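Local structure of TRAP-T family transporter, DctP (Periplasmic binding) subunit (Sulfitobacter sp. NAS-14.1, 4PF8) at residues G144-I155 against A221-I232; V161-M169 against G200-N208. The protein probably captures galacturonate in the periplasm, as the solute-binding subunit of a TRAP-type transporter that would carry it across the inner membrane. All blocks are in the same frame, centred on the assembly; numbering follows the deposited sequence.

Interaction 1: residues G144-I155 against A221-I232; sequences GARSFYNSVKPI and AKYYSLTQHLII. With GTR (beta-D-galactopyranuronic acid), chain D.
H229 lays its imidazole flat between a carbonyl and a ring: R146 O sits 3.3 Å above the centre of one face, and the F148 ring covers the opposite face at a tilt of 32°, CE2 coming to 3.6 Å from CE1 of H229. With CG wedged between the backbone N and the carbonyl carbon (chi1 50°), the imidazole folds back over R146 O, which the backbone N of H229 also grips. T227 OG1 shares a hydrogen bond with H229 ND1, and E206 takes NE2, so both ring nitrogens are held, which is likely to fix the rotation of the ring. Nearby, S147 OG accepts from Q228 N at 2.9 Å, filling in where the strand 223-230 kinks through the inverse gamma turn centred on L226. Farther along, S225 N reaches F148 O almost straight, and N150 and Y223 exchange two backbone bonds, with K222 and Y223 both opposite N150 in a classic beta bulge. The N150 side chain clamps the following loop, OD1 taking V152 N and K153 N while ND2 gives to K153 O. That loop wraps Y223, whose ring carries P154 CD over one face in a CH-pi contact, 4.0 Å from the centroid, with K153 on the same face. A serine in place of Y223 would probably strip P154 and K153 of this flat support and leave the loop freer to shift. S225 OG, also bonded to N288, receives I155 N at 3.0 Å. At the other end R146, its NE paired with E206, directs NH2 to galacturonate O6A (2.9 Å) and NH1 to ring O5, supplementing R167's carboxylate grip in the galacturonate pocket, as in TRAP solute-binding proteins that bind acids through arginines.

Interaction 2: residues V161-M169 against G200-N208; sequences VQGMKVRVM and GVVDGAENN. With GTR (beta-D-galactopyranuronic acid), chain D.
Backbone bonds join K165 and R167 to D203 and G204 at the one bridge between the segments, V166 with G204. D203 N gives to K165 O at 2.8 Å, G204 N adds a weak second bond to that oxygen, and R167 N reaches G204 O at 2.9 Å. The strands diverge beyond it, their directions 39° apart. Among side-chain bonds, D203 OD2 accepts K165 N nearly straight, on the anti side and 25° out of the carboxylate plane; a water links the same oxygen to G163 O, inside the type II turn V161-M164. Apolar contacts are few: M164, a selenomethionine, rests CG 3.6 Å from D203 CB, and V166 CG1 touches A205 CA. Strand 165-168 also pairs in parallel with 184-187, while 204-207 is an edge strand of the four-stranded sheet, next to 146-150, so the bridge ties two sheets of the family 7 solute-binding fold together, and the strands run on from it to the ligand pocket. Where the strands diverge, waters bridge them: one accepts from R167 NH1 and E206 N and lies within donating distance of R167 O and E206 OE1, another joins M169 N and E206 OE1, while E206 OE2 pairs with R146. The ligand bonds lie toward the C-terminal ends of the strands. R167 bends at chi2 (-92°) and meets the galacturonate carboxylate edge-on in a near-planar, two-pronged pair, NH1 to O6A at 2.8 Å and NH2 to O6B, with M188 O holding NE. N207 takes the anomeric O1 on OD1 at 2.6 Å and gives ND2 to ring O5, its OD1 also receiving N208 N.

How the interactions relate
Read from the N terminus, the chain lays down 144-155 first and passes almost directly into 161-169, the first half of interaction 2. Helix 172-179, strand 184-187 and helix 193-198 follow before 200-208 returns to close that shorter loop; helices 209-214 and 217-220 then lead to 221-232, which closes interaction 1 around it. The two loops therefore nest and do not cross. Strand 204-207 borders 146-150 on the side away from 223-230, joining both contacts in one sheet, and interaction 2 carries the connection on to the 165-168/184-187 pair. Y224 OH meets N207 O, linking the contacts beside the shared galacturonate.

Interaction 1: residues G144-I155 against A221-I232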
loop_
_atom_site.group_PDB
_atom_site.type_symbol
_atom_site.label_atom_id
_atom_site.label_comp_id
_atom_site.label_asym_id
_atom_site.label_seq_id
_atom_site.Cartn_x
_atom_site.Cartn_y
_atom_site.Cartn_z
ATOM N N GLY A 144 5.348 -1.091 -5.345
ATOM C CA GLY A 144 5.475 -0.464 -6.642
ATOM C C GLY A 144 4.721 0.840 -6.724
ATOM O O GLY A 144 4.642 1.569 -5.763
ATOM N N ALA A 145 4.222 1.154 -7.923
ATOM C CA ALA A 145 3.466 2.389 -8.168
ATOM C C ALA A 145 2.068 2.027 -8.628
ATOM O O ALA A 145 1.871 1.018 -9.282
ATOM C CB ALA A 145 4.147 3.232 -9.243
ATOM N N ARG A 146 1.088 2.848 -8.270
ATOM C CA ARG A 146 -0.302 2.613 -8.614
ATOM C C ARG A 146 -0.685 3.367 -9.873
ATOM O O ARG A 146 -0.305 4.521 -10.028
ATOM C CB ARG A 146 -1.199 3.038 -7.458
ATOM C CG ARG A 146 -0.873 2.319 -6.160
ATOM C CD ARG A 146 -1.640 2.897 -4.964
ATOM N NE ARG A 146 -3.075 2.646 -4.979
ATOM C CZ ARG A 146 -3.686 1.615 -4.384
ATOM N NH1 ARG A 146 -2.990 0.696 -3.738
ATOM N NH2 ARG A 146 -4.998 1.506 -4.413
ATOM N N SER A 147 -1.433 2.698 -10.753
ATOM C CA SER A 147 -1.877 3.276 -12.023
ATOM C C SER A 147 -3.351 2.966 -12.239
ATOM O O SER A 147 -3.875 1.984 -11.705
ATOM C CB SER A 147 -1.071 2.710 -13.189
ATOM O OG SER A 147 0.275 3.151 -13.111
ATOM N N PHE A 148 -4.023 3.805 -13.024
ATOM C CA PHE A 148 -5.453 3.622 -13.266
ATOM C C PHE A 148 -5.771 2.455 -14.169
ATOM O O PHE A 148 -5.100 2.246 -15.180
ATOM C CB PHE A 148 -6.058 4.887 -13.892
ATOM C CG PHE A 148 -6.187 6.029 -12.927
ATOM C CD1 PHE A 148 -7.117 5.994 -11.913
ATOM C CD2 PHE A 148 -5.365 7.141 -13.034
ATOM C CE1 PHE A 148 -7.228 7.038 -11.004
ATOM C CE2 PHE A 148 -5.470 8.182 -12.145
ATOM C CZ PHE A 148 -6.401 8.138 -11.126
ATOM N N TYR A 149 -6.845 1.735 -13.841
ATOM C CA TYR A 149 -7.447 0.803 -14.768
ATOM C C TYR A 149 -8.936 1.026 -14.801
ATOM O O TYR A 149 -9.539 1.398 -13.801
ATOM C CB TYR A 149 -7.113 -0.649 -14.420
ATOM C CG TYR A 149 -7.255 -1.063 -12.979
ATOM C CD1 TYR A 149 -8.448 -1.607 -12.503
ATOM C CD2 TYR A 149 -6.185 -0.963 -12.101
ATOM C CE1 TYR A 149 -8.557 -2.047 -11.211
ATOM C CE2 TYR A 149 -6.290 -1.388 -10.813
ATOM C CZ TYR A 149 -7.459 -1.925 -10.362
ATOM O OH TYR A 149 -7.538 -2.397 -9.058
ATOM N N ASN A 150 -9.533 0.809 -15.965
ATOM C CA ASN A 150 -10.966 0.973 -16.082
ATOM C C ASN A 150 -11.536 0.187 -17.246
ATOM O O ASN A 150 -10.801 -0.353 -18.065
ATOM C CB ASN A 150 -11.331 2.461 -16.143
ATOM C CG ASN A 150 -11.089 3.079 -17.495
ATOM O OD1 ASN A 150 -12.012 3.185 -18.308
ATOM N ND2 ASN A 150 -9.866 3.528 -17.735
ATOM N N SER A 151 -12.859 0.122 -17.306
ATOM C CA SER A 151 -13.560 -0.648 -18.343
ATOM C C SER A 151 -14.104 0.204 -19.469
ATOM O O SER A 151 -14.789 -0.316 -20.342
ATOM C CB SER A 151 -14.719 -1.408 -17.698
ATOM O OG SER A 151 -15.641 -0.508 -17.112
ATOM N N VAL A 152 -13.807 1.493 -19.451
ATOM C CA VAL A 152 -14.399 2.451 -20.397
ATOM C C VAL A 152 -13.452 2.856 -21.549
ATOM O O VAL A 152 -13.787 2.691 -22.727
ATOM C CB VAL A 152 -14.856 3.724 -19.642
ATOM C CG1 VAL A 152 -15.478 4.751 -20.619
ATOM C CG2 VAL A 152 -15.843 3.380 -18.563
ATOM N N LYS A 153 -12.280 3.383 -21.215
ATOM C CA LYS A 153 -11.380 3.892 -22.237
ATOM C C LYS A 153 -10.009 4.146 -21.675
ATOM O O LYS A 153 -9.838 4.237 -20.468
ATOM C CB LYS A 153 -11.926 5.209 -22.783
ATOM C CG LYS A 153 -11.988 6.313 -21.759
ATOM C CD LYS A 153 -12.718 7.551 -22.279
ATOM C CE LYS A 153 -12.814 8.630 -21.198
ATOM N NZ LYS A 153 -13.481 9.880 -21.690
ATOM N N PRO A 154 -9.011 4.277 -22.547
ATOM C CA PRO A 154 -7.696 4.655 -22.036
ATOM C C PRO A 154 -7.718 6.028 -21.388
ATOM O O PRO A 154 -8.453 6.932 -21.790
ATOM C CB PRO A 154 -6.824 4.714 -23.305
ATOM C CG PRO A 154 -7.538 3.884 -24.300
ATOM C CD PRO A 154 -8.991 4.041 -24.002
ATOM N N ILE A 155 -6.864 6.181 -20.393
ATOM C CA ILE A 155 -6.564 7.451 -19.784
ATOM C C ILE A 155 -5.182 7.937 -20.236
ATOM O O ILE A 155 -4.169 7.305 -19.953
ATOM C CB ILE A 155 -6.611 7.328 -18.268
ATOM C CG1 ILE A 155 -8.054 7.097 -17.810
ATOM C CG2 ILE A 155 -6.035 8.568 -17.611
ATOM C CD1 ILE A 155 -8.141 6.487 -16.412
ATOM N N ALA A 221 -11.615 -4.937 -16.193
ATOM C CA ALA A 221 -11.251 -3.557 -16.530
ATOM C C ALA A 221 -10.032 -3.651 -17.444
ATOM O O ALA A 221 -8.894 -3.787 -16.971
ATOM C CB ALA A 221 -10.942 -2.766 -15.272
ATOM N N LYS A 222 -10.270 -3.600 -18.744
ATOM C CA LYS A 222 -9.252 -3.963 -19.723
ATOM C C LYS A 222 -8.388 -2.825 -20.243
ATOM O O LYS A 222 -7.592 -3.052 -21.160
ATOM C CB LYS A 222 -9.890 -4.706 -20.906
ATOM C CG LYS A 222 -10.815 -5.873 -20.528
ATOM C CD LYS A 222 -10.126 -7.006 -19.762
ATOM C CE LYS A 222 -9.205 -7.855 -20.646
ATOM N NZ LYS A 222 -8.587 -8.992 -19.886
ATOM N N TYR A 223 -8.520 -1.621 -19.674
ATOM C CA TYR A 223 -7.607 -0.520 -19.982
ATOM C C TYR A 223 -6.754 -0.225 -18.768
ATOM O O TYR A 223 -7.279 0.009 -17.695
ATOM C CB TYR A 223 -8.382 0.731 -20.371
ATOM C CG TYR A 223 -9.232 0.549 -21.585
ATOM C CD1 TYR A 223 -8.659 0.538 -22.841
ATOM C CD2 TYR A 223 -10.597 0.369 -21.480
ATOM C CE1 TYR A 223 -9.445 0.352 -23.976
ATOM C CE2 TYR A 223 -11.390 0.182 -22.617
ATOM C CZ TYR A 223 -10.793 0.178 -23.847
ATOM O OH TYR A 223 -11.560 0.001 -24.981
ATOM N N TYR A 224 -5.438 -0.262 -18.939
ATOM C CA TYR A 224 -4.501 0.030 -17.838
ATOM C C TYR A 224 -3.600 1.151 -18.333
ATOM O O TYR A 224 -2.928 1.009 -19.368
ATOM C CB TYR A 224 -3.664 -1.223 -17.521
ATOM C CG TYR A 224 -2.872 -1.237 -16.211
ATOM C CD1 TYR A 224 -3.317 -0.560 -15.099
ATOM C CD2 TYR A 224 -1.702 -1.989 -16.091
ATOM C CE1 TYR A 224 -2.627 -0.615 -13.893
ATOM C CE2 TYR A 224 -1.013 -2.040 -14.902
ATOM C CZ TYR A 224 -1.490 -1.338 -13.803
ATOM O OH TYR A 224 -0.802 -1.374 -12.587
ATOM N N SER A 225 -3.624 2.267 -17.616
ATOM C CA SER A 225 -2.960 3.484 -18.043
ATOM C C SER A 225 -1.916 3.814 -16.968
ATOM O O SER A 225 -2.264 4.071 -15.818
ATOM C CB SER A 225 -3.961 4.606 -18.202
ATOM O OG SER A 225 -4.986 4.222 -19.126
ATOM N N LEU A 226 -0.652 3.798 -17.362
ATOM C CA LEU A 226 0.456 3.812 -16.411
ATOM C C LEU A 226 0.815 5.212 -15.895
ATOM O O LEU A 226 1.925 5.726 -16.117
ATOM C CB LEU A 226 1.673 3.074 -16.990
ATOM C CG LEU A 226 1.428 1.603 -17.353
ATOM C CD1 LEU A 226 2.647 1.023 -18.076
ATOM C CD2 LEU A 226 1.058 0.752 -16.145
ATOM N N THR A 227 -0.136 5.799 -15.174
ATOM C CA THR A 227 0.034 7.093 -14.548
ATOM C C THR A 227 1.038 7.072 -13.413
ATOM O O THR A 227 1.676 8.069 -13.137
ATOM C CB THR A 227 -1.306 7.589 -14.033
ATOM O OG1 THR A 227 -1.945 6.521 -13.324
ATOM C CG2 THR A 227 -2.207 8.005 -15.200
ATOM N N GLN A 228 1.156 5.935 -12.732
ATOM C CA GLN A 228 2.132 5.787 -11.663
ATOM C C GLN A 228 2.060 6.946 -10.676
ATOM O O GLN A 228 3.075 7.505 -10.265
ATOM C CB GLN A 228 3.513 5.602 -12.261
ATOM C CG GLN A 228 3.544 4.362 -13.152
ATOM C CD GLN A 228 4.820 4.219 -13.975
ATOM O OE1 GLN A 228 5.346 5.194 -14.513
ATOM N NE2 GLN A 228 5.302 2.993 -14.092
ATOM N N HIS A 229 0.832 7.277 -10.274
ATOM C CA HIS A 229 0.555 8.531 -9.591
ATOM C C HIS A 229 0.755 8.431 -8.078
ATOM O O HIS A 229 0.789 9.453 -7.400
ATOM C CB HIS A 229 -0.876 8.957 -9.897
ATOM C CG HIS A 229 -1.868 7.870 -9.666
ATOM N ND1 HIS A 229 -2.378 7.100 -10.684
ATOM C CD2 HIS A 229 -2.411 7.387 -8.523
ATOM C CE1 HIS A 229 -3.207 6.200 -10.185
ATOM N NE2 HIS A 229 -3.222 6.337 -8.869
ATOM N N LEU A 230 0.895 7.209 -7.559
ATOM C CA LEU A 230 1.108 7.026 -6.126
ATOM C C LEU A 230 2.136 5.913 -5.970
ATOM O O LEU A 230 2.131 4.938 -6.733
ATOM C CB LEU A 230 -0.165 6.600 -5.385
ATOM C CG LEU A 230 -1.224 7.681 -5.146
ATOM C CD1 LEU A 230 -2.548 7.000 -4.840
ATOM C CD2 LEU A 230 -0.758 8.566 -4.021
ATOM N N ILE A 231 3.004 6.083 -4.987
ATOM C CA ILE A 231 3.956 5.047 -4.582
ATOM C C ILE A 231 3.781 4.968 -3.073
ATOM O O ILE A 231 4.196 5.881 -2.346
ATOM C CB ILE A 231 5.390 5.416 -4.929
ATOM C CG1 ILE A 231 5.591 5.408 -6.459
ATOM C CG2 ILE A 231 6.383 4.498 -4.237
ATOM C CD1 ILE A 231 6.886 6.087 -6.914
ATOM N N ILE A 232 3.145 3.898 -2.621
ATOM C CA ILE A 232 2.711 3.805 -1.233
ATOM C C ILE A 232 3.414 2.630 -0.571
ATOM O O ILE A 232 3.140 1.490 -0.894
ATOM C CB ILE A 232 1.178 3.694 -1.103
ATOM C CG1 ILE A 232 0.519 4.904 -1.784
ATOM C CG2 ILE A 232 0.768 3.650 0.350
ATOM C CD1 ILE A 232 -0.912 4.974 -1.605
HETATM C C1 GTR D . -2.632 -2.821 -2.682
HETATM C C2 GTR D . -2.060 -2.891 -1.305
HETATM C C3 GTR D . -3.148 -3.420 -0.388
HETATM C C4 GTR D . -4.367 -2.508 -0.395
HETATM C C5 GTR D . -4.818 -2.420 -1.849
HETATM C C6 GTR D . -5.984 -1.448 -1.986
HETATM O O1 GTR D . -1.653 -2.256 -3.609
HETATM O O2 GTR D . -0.948 -3.826 -1.337
HETATM O O3 GTR D . -2.606 -3.388 0.951
HETATM O O4 GTR D . -3.955 -1.214 0.077
HETATM O O5 GTR D . -3.746 -1.982 -2.709
HETATM O O6A GTR D . -6.034 -0.812 -3.073
HETATM O O6B GTR D . -6.874 -1.442 -1.105
HETATM O O HOH W 1 2.038 1.804 -4.325
HETATM O O HOH W 2 5.274 0.960 -2.939
HETATM O O HOH W 3 1.567 1.072 -12.035
HETATM O O HOH W 4 -6.958 3.213 -17.425
HETATM O O HOH W 5 -12.838 2.574 -25.394
#

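Interaction 2: residues V161-M169 against G200-N208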
loop_
_atom_site.group_PDB
_atom_site.type_symbol
_atom_site.label_atom_id
_atom_site.label_comp_id
_atom_site.label_asym_id
_atom_site.label_seq_id
_atom_site.Cartn_x
_atom_site.Cartn_y
_atom_site.Cartn_z
ATOM N N VAL A 161 -10.355 11.398 -17.017
ATOM C CA VAL A 161 -10.982 10.901 -15.800
ATOM C C VAL A 161 -12.318 11.582 -15.496
ATOM O O VAL A 161 -13.087 11.112 -14.673
ATOM C CB VAL A 161 -10.003 11.065 -14.606
ATOM C CG1 VAL A 161 -10.604 10.548 -13.295
ATOM C CG2 VAL A 161 -8.724 10.327 -14.894
ATOM N N GLN A 162 -12.612 12.689 -16.174
ATOM C CA GLN A 162 -13.860 13.403 -15.934
ATOM C C GLN A 162 -15.084 12.489 -16.051
ATOM O O GLN A 162 -15.286 11.815 -17.067
ATOM C CB GLN A 162 -13.984 14.562 -16.923
ATOM C CG GLN A 162 -13.094 15.714 -16.580
ATOM C CD GLN A 162 -13.189 16.846 -17.573
ATOM O OE1 GLN A 162 -13.904 16.768 -18.572
ATOM N NE2 GLN A 162 -12.436 17.894 -17.324
ATOM N N GLY A 163 -15.904 12.490 -15.014
ATOM C CA GLY A 163 -17.143 11.737 -15.023
ATOM C C GLY A 163 -16.959 10.270 -14.674
ATOM O O GLY A 163 -17.927 9.533 -14.538
HETATM N N MSE A 164 -15.725 9.827 -14.530
HETATM C CA MSE A 164 -15.479 8.403 -14.277
HETATM C C MSE A 164 -15.741 8.066 -12.825
HETATM O O MSE A 164 -15.350 8.817 -11.942
HETATM C CB MSE A 164 -14.040 8.045 -14.628
HETATM C CG MSE A 164 -13.718 6.576 -14.628
HETATM SE SE MSE A 164 -12.005 6.289 -15.542
HETATM C CE MSE A 164 -12.477 6.631 -17.350
ATOM N N LYS A 165 -16.349 6.905 -12.588
ATOM C CA LYS A 165 -16.569 6.434 -11.227
ATOM C C LYS A 165 -15.401 5.541 -10.828
ATOM O O LYS A 165 -15.208 4.463 -11.381
ATOM C CB LYS A 165 -17.887 5.663 -11.106
ATOM C CG LYS A 165 -19.132 6.524 -11.256
ATOM C CD LYS A 165 -20.408 5.688 -11.274
ATOM C CE LYS A 165 -21.617 6.600 -11.327
ATOM N NZ LYS A 165 -22.875 5.859 -11.642
ATOM N N VAL A 166 -14.592 6.021 -9.891
ATOM C CA VAL A 166 -13.326 5.384 -9.559
ATOM C C VAL A 166 -13.339 4.991 -8.082
ATOM O O VAL A 166 -13.604 5.817 -7.216
ATOM C CB VAL A 166 -12.139 6.344 -9.814
ATOM C CG1 VAL A 166 -10.811 5.631 -9.537
ATOM C CG2 VAL A 166 -12.144 6.871 -11.261
ATOM N N ARG A 167 -13.065 3.722 -7.814
ATOM C CA ARG A 167 -12.909 3.282 -6.429
ATOM C C ARG A 167 -11.553 3.757 -5.927
ATOM O O ARG A 167 -10.567 3.720 -6.657
ATOM C CB ARG A 167 -12.973 1.766 -6.323
ATOM C CG ARG A 167 -12.643 1.231 -4.954
ATOM C CD ARG A 167 -11.153 0.909 -4.822
ATOM N NE ARG A 167 -10.843 0.383 -3.494
ATOM C CZ ARG A 167 -9.635 -0.023 -3.115
ATOM N NH1 ARG A 167 -8.598 0.019 -3.944
ATOM N NH2 ARG A 167 -9.456 -0.474 -1.896
ATOM N N VAL A 168 -11.525 4.190 -4.669
ATOM C CA VAL A 168 -10.289 4.515 -3.991
ATOM C C VAL A 168 -10.229 3.775 -2.645
ATOM O O VAL A 168 -11.245 3.263 -2.167
ATOM C CB VAL A 168 -10.156 6.018 -3.755
ATOM C CG1 VAL A 168 -10.040 6.732 -5.095
ATOM C CG2 VAL A 168 -11.313 6.579 -2.944
HETATM N N MSE A 169 -9.035 3.721 -2.076
HETATM C CA MSE A 169 -8.837 3.235 -0.708
HETATM C C MSE A 169 -9.423 4.212 0.298
HETATM O O MSE A 169 -9.789 5.339 -0.031
HETATM C CB MSE A 169 -7.340 3.120 -0.392
HETATM C CG MSE A 169 -6.644 2.038 -1.068
HETATM SE SE MSE A 169 -4.847 1.888 -0.320
HETATM C CE MSE A 169 -3.872 3.168 -1.397
ATOM N N GLY A 200 -20.342 -3.346 -13.194
ATOM C CA GLY A 200 -20.416 -2.075 -13.890
ATOM C C GLY A 200 -20.783 -0.892 -13.020
ATOM O O GLY A 200 -21.095 0.192 -13.530
ATOM N N VAL A 201 -20.742 -1.053 -11.710
ATOM C CA VAL A 201 -21.164 0.077 -10.889
ATOM C C VAL A 201 -20.012 1.045 -10.588
ATOM O O VAL A 201 -20.250 2.232 -10.366
ATOM C CB VAL A 201 -21.944 -0.358 -9.674
ATOM C CG1 VAL A 201 -23.185 -1.166 -10.120
ATOM C CG2 VAL A 201 -21.094 -1.132 -8.776
ATOM N N VAL A 202 -18.766 0.569 -10.630
ATOM C CA VAL A 202 -17.643 1.496 -10.727
ATOM C C VAL A 202 -16.955 1.216 -12.048
ATOM O O VAL A 202 -16.945 0.084 -12.536
ATOM C CB VAL A 202 -16.637 1.458 -9.551
ATOM C CG1 VAL A 202 -17.365 1.475 -8.204
ATOM C CG2 VAL A 202 -15.716 0.288 -9.664
ATOM N N ASP A 203 -16.418 2.263 -12.655
ATOM C CA ASP A 203 -15.752 2.133 -13.941
ATOM C C ASP A 203 -14.335 1.572 -13.789
ATOM O O ASP A 203 -13.811 0.923 -14.687
ATOM C CB ASP A 203 -15.680 3.500 -14.612
ATOM C CG ASP A 203 -17.041 4.046 -14.965
ATOM O OD1 ASP A 203 -17.875 3.268 -15.494
ATOM O OD2 ASP A 203 -17.294 5.261 -14.750
ATOM N N GLY A 204 -13.727 1.792 -12.636
ATOM C CA GLY A 204 -12.349 1.389 -12.456
ATOM C C GLY A 204 -11.812 1.730 -11.090
ATOM O O GLY A 204 -12.540 2.073 -10.150
ATOM N N ALA A 205 -10.500 1.621 -11.005
ATOM C CA ALA A 205 -9.782 1.788 -9.762
ATOM C C ALA A 205 -8.327 2.072 -10.111
ATOM O O ALA A 205 -8.007 2.401 -11.250
ATOM C CB ALA A 205 -9.939 0.495 -8.914
ATOM N N GLU A 206 -7.421 1.967 -9.142
ATOM C CA GLU A 206 -6.005 2.195 -9.436
ATOM C C GLU A 206 -5.170 1.320 -8.508
ATOM O O GLU A 206 -5.506 1.129 -7.356
ATOM C CB GLU A 206 -5.623 3.665 -9.299
ATOM C CG GLU A 206 -6.274 4.390 -8.154
ATOM C CD GLU A 206 -5.528 4.224 -6.861
ATOM O OE1 GLU A 206 -6.172 3.847 -5.837
ATOM O OE2 GLU A 206 -4.293 4.441 -6.861
ATOM N N ASN A 207 -4.107 0.759 -9.053
ATOM C CA ASN A 207 -3.250 -0.133 -8.302
ATOM C C ASN A 207 -2.020 -0.516 -9.087
ATOM O O ASN A 207 -1.898 -0.183 -10.259
ATOM C CB ASN A 207 -4.001 -1.376 -7.829
ATOM C CG ASN A 207 -3.692 -1.696 -6.398
ATOM O OD1 ASN A 207 -2.515 -1.826 -6.038
ATOM N ND2 ASN A 207 -4.731 -1.788 -5.555
ATOM N N ASN A 208 -1.104 -1.208 -8.414
ATOM C CA ASN A 208 0.101 -1.731 -9.035
ATOM C C ASN A 208 -0.229 -2.987 -9.843
ATOM O O ASN A 208 -1.349 -3.519 -9.788
ATOM C CB ASN A 208 1.168 -1.999 -7.951
ATOM C CG ASN A 208 0.668 -2.960 -6.862
ATOM O OD1 ASN A 208 0.085 -3.994 -7.173
ATOM N ND2 ASN A 208 0.928 -2.634 -5.591
HETATM C C1 GTR D . -2.632 -2.821 -2.682
HETATM C C2 GTR D . -2.060 -2.891 -1.305
HETATM C C3 GTR D . -3.148 -3.420 -0.388
HETATM C C4 GTR D . -4.367 -2.508 -0.395
HETATM C C5 GTR D . -4.818 -2.420 -1.849
HETATM C C6 GTR D . -5.984 -1.448 -1.986
HETATM O O1 GTR D . -1.653 -2.256 -3.609
HETATM O O2 GTR D . -0.948 -3.826 -1.337
HETATM O O3 GTR D . -2.606 -3.388 0.951
HETATM O O4 GTR D . -3.955 -1.214 0.077
HETATM O O5 GTR D . -3.746 -1.982 -2.709
HETATM O O6A GTR D . -6.034 -0.812 -3.073
HETATM O O6B GTR D . -6.874 -1.442 -1.105
HETATM O O HOH W 6 -19.529 6.792 -14.981
HETATM O O HOH W 7 -8.250 2.118 -6.278
HETATM O O HOH W 8 -6.823 4.837 -3.540
#